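Long-range contacts in VIN1 (Oscarella pearsei, PDB 6BFI), which binds actin filaments and, as a member of the vinculin family, may play a role in cell-cell adhesion: residues T254-E258 against G798-N802; L773-K777 against A792-L796. All coordinates share one frame; numbering follows the deposited sequence.

Interaction 1 of 2, residues T254-E258 against G798-N802; sequences TFEEE and GNAEN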
loop_
_atom_site.group_PDB
_atom_site.type_symbol
_atom_site.label_atom_id
_atom_site.label_comp_id
_atom_site.label_asym_id
_atom_site.label_seq_id
_atom_site.Cartn_x
_atom_site.Cartn_y
_atom_site.Cartn_z
ATOM N N THR A 254 -6.155 -1.854 -16.097
ATOM C CA THR A 254 -6.340 -1.383 -14.731
ATOM C C THR A 254 -5.661 -2.348 -13.767
ATOM O O THR A 254 -5.896 -3.559 -13.815
ATOM C CB THR A 254 -7.830 -1.258 -14.405
ATOM O OG1 THR A 254 -8.451 -0.345 -15.320
ATOM C CG2 THR A 254 -8.025 -0.753 -12.983
ATOM N N PHE A 255 -4.812 -1.805 -12.891
ATOM C CA PHE A 255 -4.001 -2.645 -12.014
ATOM C C PHE A 255 -4.861 -3.419 -11.024
ATOM O O PHE A 255 -4.613 -4.604 -10.769
ATOM C CB PHE A 255 -2.979 -1.782 -11.271
ATOM C CG PHE A 255 -1.960 -2.571 -10.497
ATOM C CD1 PHE A 255 -1.592 -3.845 -10.900
ATOM C CD2 PHE A 255 -1.374 -2.037 -9.361
ATOM C CE1 PHE A 255 -0.654 -4.569 -10.186
ATOM C CE2 PHE A 255 -0.436 -2.755 -8.644
ATOM C CZ PHE A 255 -0.076 -4.023 -9.057
ATOM N N GLU A 256 -5.884 -2.773 -10.466
ATOM C CA GLU A 256 -6.665 -3.357 -9.381
ATOM C C GLU A 256 -7.695 -4.361 -9.892
ATOM O O GLU A 256 -8.725 -4.582 -9.248
ATOM C CB GLU A 256 -7.350 -2.251 -8.573
ATOM C CG GLU A 256 -6.394 -1.351 -7.784
ATOM C CD GLU A 256 -5.630 -0.362 -8.655
ATOM O OE1 GLU A 256 -5.850 -0.343 -9.885
ATOM O OE2 GLU A 256 -4.807 0.399 -8.107
ATOM N N GLU A 257 -7.425 -4.970 -11.045
ATOM C CA GLU A 257 -8.244 -6.038 -11.607
ATOM C C GLU A 257 -7.361 -7.177 -12.095
ATOM O O GLU A 257 -7.636 -7.811 -13.117
ATOM C CB GLU A 257 -9.127 -5.517 -12.739
ATOM C CG GLU A 257 -10.108 -4.433 -12.322
ATOM C CD GLU A 257 -11.013 -3.992 -13.457
ATOM O OE1 GLU A 257 -11.240 -4.794 -14.388
ATOM O OE2 GLU A 257 -11.494 -2.840 -13.420
ATOM N N GLU A 258 -6.284 -7.452 -11.365
ATOM C CA GLU A 258 -5.317 -8.464 -11.774
ATOM C C GLU A 258 -4.741 -9.202 -10.570
ATOM O O GLU A 258 -3.992 -8.631 -9.777
ATOM C CB GLU A 258 -4.193 -7.818 -12.587
ATOM C CG GLU A 258 -3.101 -8.776 -13.021
ATOM C CD GLU A 258 -2.049 -8.101 -13.880
ATOM O OE1 GLU A 258 -2.285 -6.955 -14.319
ATOM O OE2 GLU A 258 -0.986 -8.712 -14.112
ATOM N N GLY A 798 -15.341 -7.610 -13.914
ATOM C CA GLY A 798 -14.103 -7.274 -13.226
ATOM C C GLY A 798 -14.144 -5.878 -12.635
ATOM O O GLY A 798 -13.797 -5.669 -11.467
ATOM N N ASN A 799 -14.588 -4.904 -13.435
ATOM C CA ASN A 799 -14.713 -3.532 -12.954
ATOM C C ASN A 799 -15.656 -3.446 -11.757
ATOM O O ASN A 799 -15.344 -2.796 -10.751
ATOM C CB ASN A 799 -15.197 -2.629 -14.089
ATOM C CG ASN A 799 -15.308 -1.178 -13.674
ATOM O OD1 ASN A 799 -16.349 -0.735 -13.188
ATOM N ND2 ASN A 799 -14.231 -0.425 -13.864
ATOM N N ALA A 800 -16.817 -4.103 -11.847
ATOM C CA ALA A 800 -17.807 -4.023 -10.774
ATOM C C ALA A 800 -17.307 -4.697 -9.503
ATOM O O ALA A 800 -17.528 -4.189 -8.396
ATOM C CB ALA A 800 -19.127 -4.647 -11.229
ATOM N N GLU A 801 -16.643 -5.847 -9.638
ATOM C CA GLU A 801 -16.039 -6.494 -8.478
ATOM C C GLU A 801 -15.020 -5.578 -7.811
ATOM O O GLU A 801 -15.016 -5.421 -6.584
ATOM C CB GLU A 801 -15.389 -7.816 -8.893
ATOM C CG GLU A 801 -16.379 -8.930 -9.180
ATOM C CD GLU A 801 -15.724 -10.149 -9.798
ATOM O OE1 GLU A 801 -14.653 -9.996 -10.422
ATOM O OE2 GLU A 801 -16.277 -11.260 -9.657
ATOM N N ASN A 802 -14.150 -4.953 -8.612
ATOM C CA ASN A 802 -13.176 -4.023 -8.050
ATOM C C ASN A 802 -13.863 -2.870 -7.324
ATOM O O ASN A 802 -13.433 -2.466 -6.233
ATOM C CB ASN A 802 -12.259 -3.501 -9.155
ATOM C CG ASN A 802 -11.333 -2.410 -8.671
ATOM O OD1 ASN A 802 -11.312 -1.312 -9.222
ATOM N ND2 ASN A 802 -10.567 -2.703 -7.628
#
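The carboxylate of E257 lies flat over the G798-N799 peptide group, the two planes turned only about 17° from parallel, and E257 CD stands 3.7 Å from G798 C. N799 CA approaches the same face of the acid, 3.3 Å from E257 OE2. The side-chain amide of N799 is set steeply against the acid, its plane 74° away, with N799 ND2 off the OE2 corner at 3.7 Å. The second flat group, the amide of N802, carries the backbone of E256 on one face: E256 O sits almost directly above N802 ND2 at 3.1 Å, and E256 CB lies over the same face.

In neither place does a polar pair have the angle for a hydrogen bond. The N-H of N799 lies in the peptide plane, while E257 OE1 is above it, and E256 O is above the amide rather than ahead of its N-H groups. E257 reaches the helix because its chain is extended beyond CG (chi2 -177°), and E257 CG rests on N802 CB at 3.9 Å on the way. G798 lets the acid come down this closely, since it has no side chain between E257 OE1 and the helix backbone. Partners come from nearby: R805 makes a weak hydrogen bond to E256 O, and N799 ND2 makes another to I766 O.

Thus a carboxylate over a peptide and a carbonyl oxygen over an amide set the loop that follows helix 224-249, probably the end of the first head domain, against the C-terminal bundle, consistent with the head-to-tail contact of closed vinculins.

Interaction 2 of 2, residues L773-K777 against A792-L796; sequences LATVK and ATDML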
loop_
_atom_site.group_PDB
_atom_site.type_symbol
_atom_site.label_atom_id
_atom_site.label_comp_id
_atom_site.label_asym_id
_atom_site.label_seq_id
_atom_site.Cartn_x
_atom_site.Cartn_y
_atom_site.Cartn_z
ATOM N N LEU A 773 -18.027 0.685 -19.728
ATOM C CA LEU A 773 -18.083 -0.754 -19.959
ATOM C C LEU A 773 -19.512 -1.275 -19.940
ATOM O O LEU A 773 -19.832 -2.228 -20.662
ATOM C CB LEU A 773 -17.232 -1.484 -18.920
ATOM C CG LEU A 773 -15.721 -1.234 -19.016
ATOM C CD1 LEU A 773 -14.986 -1.849 -17.829
ATOM C CD2 LEU A 773 -15.167 -1.757 -20.327
ATOM N N ALA A 774 -20.382 -0.678 -19.121
ATOM C CA ALA A 774 -21.792 -1.047 -19.153
ATOM C C ALA A 774 -22.444 -0.607 -20.456
ATOM O O ALA A 774 -23.296 -1.319 -21.001
ATOM C CB ALA A 774 -22.521 -0.442 -17.958
ATOM N N THR A 775 -22.064 0.568 -20.971
ATOM C CA THR A 775 -22.581 0.993 -22.269
ATOM C C THR A 775 -22.116 0.058 -23.378
ATOM O O THR A 775 -22.869 -0.223 -24.320
ATOM C CB THR A 775 -22.158 2.433 -22.563
ATOM O OG1 THR A 775 -22.627 3.292 -21.519
ATOM C CG2 THR A 775 -22.738 2.901 -23.891
ATOM N N VAL A 776 -20.884 -0.446 -23.279
ATOM C CA VAL A 776 -20.387 -1.391 -24.276
ATOM C C VAL A 776 -21.118 -2.724 -24.160
ATOM O O VAL A 776 -21.483 -3.337 -25.172
ATOM C CB VAL A 776 -18.862 -1.561 -24.136
ATOM C CG1 VAL A 776 -18.353 -2.647 -25.074
ATOM C CG2 VAL A 776 -18.163 -0.249 -24.422
ATOM N N LYS A 777 -21.350 -3.189 -22.930
ATOM C CA LYS A 777 -22.045 -4.458 -22.728
ATOM C C LYS A 777 -23.484 -4.388 -23.221
ATOM O O LYS A 777 -23.997 -5.355 -23.798
ATOM C CB LYS A 777 -22.002 -4.842 -21.247
ATOM C CG LYS A 777 -22.914 -5.997 -20.863
ATOM C CD LYS A 777 -22.513 -7.288 -21.553
ATOM C CE LYS A 777 -23.456 -8.421 -21.180
ATOM N NZ LYS A 777 -23.077 -9.700 -21.840
ATOM N N ALA A 792 -16.834 -8.158 -23.189
ATOM C CA ALA A 792 -17.586 -7.082 -22.547
ATOM C C ALA A 792 -18.097 -7.514 -21.179
ATOM O O ALA A 792 -17.989 -6.764 -20.199
ATOM C CB ALA A 792 -18.745 -6.644 -23.443
ATOM N N THR A 793 -18.635 -8.732 -21.092
ATOM C CA THR A 793 -19.099 -9.254 -19.812
ATOM C C THR A 793 -17.958 -9.339 -18.806
ATOM O O THR A 793 -18.079 -8.861 -17.673
ATOM C CB THR A 793 -19.744 -10.627 -20.010
ATOM O OG1 THR A 793 -20.884 -10.504 -20.871
ATOM C CG2 THR A 793 -20.184 -11.211 -18.675
ATOM N N ASP A 794 -16.831 -9.933 -19.209
ATOM C CA ASP A 794 -15.730 -10.146 -18.272
ATOM C C ASP A 794 -15.143 -8.827 -17.784
ATOM O O ASP A 794 -14.797 -8.690 -16.603
ATOM C CB ASP A 794 -14.649 -11.008 -18.921
ATOM C CG ASP A 794 -15.173 -12.359 -19.368
ATOM O OD1 ASP A 794 -16.265 -12.754 -18.910
ATOM O OD2 ASP A 794 -14.490 -13.026 -20.174
ATOM N N MET A 795 -15.021 -7.841 -18.675
ATOM C CA MET A 795 -14.514 -6.541 -18.251
ATOM C C MET A 795 -15.497 -5.844 -17.320
ATOM O O MET A 795 -15.092 -5.248 -16.312
ATOM C CB MET A 795 -14.213 -5.672 -19.472
ATOM C CG MET A 795 -13.089 -6.214 -20.340
ATOM S SD MET A 795 -12.859 -5.279 -21.863
ATOM C CE MET A 795 -12.242 -3.726 -21.224
ATOM N N LEU A 796 -16.795 -5.916 -17.632
ATOM C CA LEU A 796 -17.788 -5.298 -16.761
ATOM C C LEU A 796 -17.758 -5.921 -15.371
ATOM O O LEU A 796 -17.741 -5.207 -14.362
ATOM C CB LEU A 796 -19.183 -5.413 -17.377
ATOM C CG LEU A 796 -20.326 -4.832 -16.535
ATOM C CD1 LEU A 796 -20.100 -3.354 -16.248
ATOM C CD2 LEU A 796 -21.663 -5.046 -17.228
HETATM O O HOH W 1 -17.996 -4.120 -21.103
#
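K777 starts with CG anti to its own backbone N (chi1 169°), bends at chi2 (64°) and then runs straight to its ammonium group, a course that takes it across to T793 on the opposing helix. There K777 NZ donates a hydrogen bond to T793 OG1; the modelled 2.5 Å is unusually short, so its length is doubtful. T793 OG1 also donates to the carbonyl of D789, one helical turn earlier, and the side chain of D789 forms a salt bridge with K777, so that the lysine and the hydroxyl share a small polar cluster.

Nearer the backbone, the alkyl part of K777 crosses L796 at about a right angle, K777 CG lying 4.0 Å from L796 CD2. The other branch of L796 lies beside A774, CD1 being 3.9 Å from A774 N. L773 crosses M795 at a similar angle, L773 CD2 lying 3.6 Å from M795 CE and close to M795 CB, while its CD1 branch turns to the M795 carbonyl. A water between the helices donates to both L773 O (2.7 Å) and A792 O (2.8 Å), although each carbonyl already accepts a backbone N-H of its own helix. Were K777 an alanine, D789 would probably be left without its charged mate, and a gap would open beside L796 CD2.

The two segments run antiparallel at 156°, their axes 9.1 Å apart. Helix 763-778 is further covered by helix 718-745, where L722 and A726 touch A774, and by I116 of helix 102-145 against T775 and V776. The N-terminal residues P2, V3 and F5 close over L773 and M795.

Overall arrangement
Both interactions draw on helix 786-817, at neighbouring places: interaction 2 uses 792-796 and interaction 1 uses 798-802. Their centres are 12 Å apart, and they meet where N799 CB packs on L773 CD1 at 3.8 Å. Along the chain the order is 254-258, 773-777, 792-796, 798-802, so interaction 2 pairs the two arms of a helical hairpin, helices 763-778 and 786-817, whereas interaction 1 spans 540 residues. One contact thus pairs two successive helices within the C-terminal bundle, and the other brings the loop after helix 224-249 onto that bundle, tying distant parts of an all-helical vinculin-family chain together at one helix.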